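Local coordinates for protein Ta0487 (Thermoplasma acidophilum, PDB 3KBQ) that is of unknown function but belongs to the CinA family, this part of it being a probable molybdopterin-binding domain, at residues Ile149-Pro154 with Glu158-Ala163. Sequence-based numbering, arbitrary orientation.
Sequences ILPGVP and EALLKA
With CG set opposite the carbonyl carbon in both residues (chi1 -58° in Leu150, -79° in Leu160), the two leucines reach from strand and helix into the same layer and run alongside one another, pointing opposite ways, CD2 of Leu150 coming 3.9 Å from CB of Leu160. The other methyl of Leu150 serves a different neighbour: its CD1 lies 4.0 Å from CB of Leu161, whose side chain lies roughly perpendicular to it. One strand residue thus spreads its two branches over consecutive residues of the helix. Beside it the ring of Pro151 lies across the tip of Leu160, with CD 3.4 Å from CD1, a tighter approach than two carbons normally make.

At the polar end the helix begins: Val153 is its N-cap, and in the first turn the amide N of Glu158 gives a nearly straight hydrogen bond to the carbonyl O of Pro154 (2.9 Å, 163° at the hydrogen). The same oxygen has CG of Glu158 3.0 Å away, and the extended chain beyond carries OE2 to 4.1 Å from CB of Pro154. An alanine in place of Glu158 would keep the backbone bond, but without CG and the carboxylate the Pro154 carbonyl and ring would probably be less covered and Phe27 would lose a neighbour.

The contact illustrates how a strand turns into a helix packed against its own sheet in this alpha/beta domain, with Phe27 and Phe31 of helix 23-34 touching Glu158 and Leu161. Its chemistry is divided: buried aliphatic packing joins the helix to the end of strand 145-150, while at the other end a backbone bond closes the first helical turn, with the aliphatic part of Glu158 lying against that bond's acceptor.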
# COMPACT_ATOMS: atom_id res chain seq x y z
N ILE B 149 4.93 0.16 -15.64
CA ILE B 149 5.81 0.80 -14.64
C ILE B 149 5.89 2.27 -15.04
O ILE B 149 6.32 2.58 -16.17
CB ILE B 149 7.19 0.09 -14.63
CG1 ILE B 149 7.04 -1.38 -14.20
CG2 ILE B 149 8.24 0.83 -13.71
CD1 ILE B 149 8.36 -2.20 -14.42
N LEU B 150 5.44 3.16 -14.13
CA LEU B 150 5.19 4.58 -14.45
C LEU B 150 6.02 5.47 -13.55
O LEU B 150 6.42 5.03 -12.46
CB LEU B 150 3.72 4.91 -14.26
CG LEU B 150 2.72 4.09 -15.09
CD1 LEU B 150 1.26 4.43 -14.75
CD2 LEU B 150 3.05 4.37 -16.54
N PRO B 151 6.33 6.70 -14.00
CA PRO B 151 6.98 7.73 -13.14
C PRO B 151 6.07 8.11 -12.01
O PRO B 151 4.84 7.90 -12.08
CB PRO B 151 7.10 8.95 -14.04
CG PRO B 151 7.04 8.42 -15.46
CD PRO B 151 6.17 7.16 -15.38
N GLY B 152 6.64 8.69 -10.96
CA GLY B 152 5.83 9.04 -9.78
C GLY B 152 5.28 10.46 -9.90
O GLY B 152 4.39 10.86 -9.15
N VAL B 153 5.83 11.25 -10.80
CA VAL B 153 5.27 12.60 -11.05
C VAL B 153 3.83 12.49 -11.62
O VAL B 153 3.66 11.96 -12.71
CB VAL B 153 6.16 13.39 -12.01
CG1 VAL B 153 5.49 14.76 -12.41
CG2 VAL B 153 7.55 13.62 -11.33
N PRO B 154 2.81 12.99 -10.87
CA PRO B 154 1.43 12.68 -11.22
C PRO B 154 1.06 13.06 -12.64
O PRO B 154 0.39 12.32 -13.32
CB PRO B 154 0.60 13.47 -10.20
CG PRO B 154 1.53 13.60 -9.02
CD PRO B 154 2.88 13.82 -9.65
N GLU B 158 -0.12 10.07 -15.12
CA GLU B 158 -1.48 10.11 -15.67
C GLU B 158 -1.47 10.18 -17.20
O GLU B 158 -2.25 9.47 -17.85
CB GLU B 158 -2.30 11.24 -15.06
CG GLU B 158 -2.36 11.11 -13.52
CD GLU B 158 -3.03 12.29 -12.80
OE1 GLU B 158 -3.54 13.20 -13.47
OE2 GLU B 158 -3.08 12.29 -11.55
N ALA B 159 -0.54 10.96 -17.75
CA ALA B 159 -0.38 11.04 -19.19
C ALA B 159 -0.05 9.66 -19.78
O ALA B 159 -0.67 9.24 -20.74
CB ALA B 159 0.68 12.05 -19.57
N LEU B 160 0.92 8.97 -19.21
CA LEU B 160 1.34 7.67 -19.75
C LEU B 160 0.27 6.57 -19.55
O LEU B 160 0.05 5.72 -20.43
CB LEU B 160 2.65 7.25 -19.08
CG LEU B 160 3.98 7.88 -19.57
CD1 LEU B 160 4.97 7.82 -18.47
CD2 LEU B 160 4.55 7.11 -20.69
N LEU B 161 -0.39 6.59 -18.41
CA LEU B 161 -1.44 5.61 -18.14
C LEU B 161 -2.56 5.75 -19.17
O LEU B 161 -3.02 4.74 -19.76
CB LEU B 161 -1.94 5.71 -16.69
CG LEU B 161 -2.87 4.59 -16.24
CD1 LEU B 161 -2.22 3.24 -16.50
CD2 LEU B 161 -3.24 4.76 -14.71
N LYS B 162 -2.95 7.00 -19.44
CA LYS B 162 -3.92 7.29 -20.50
C LYS B 162 -3.48 6.87 -21.91
O LYS B 162 -4.28 6.32 -22.65
CB LYS B 162 -4.42 8.74 -20.41
CG LYS B 162 -5.54 8.82 -19.34
CD LYS B 162 -6.06 10.21 -19.00
CE LYS B 162 -5.27 10.84 -17.87
NZ LYS B 162 -4.09 11.56 -18.43
N ALA B 163 -2.22 7.08 -22.26
CA ALA B 163 -1.64 6.59 -23.51
C ALA B 163 -1.60 5.05 -23.65
O ALA B 163 -1.52 4.53 -24.77
CB ALA B 163 -0.25 7.17 -23.70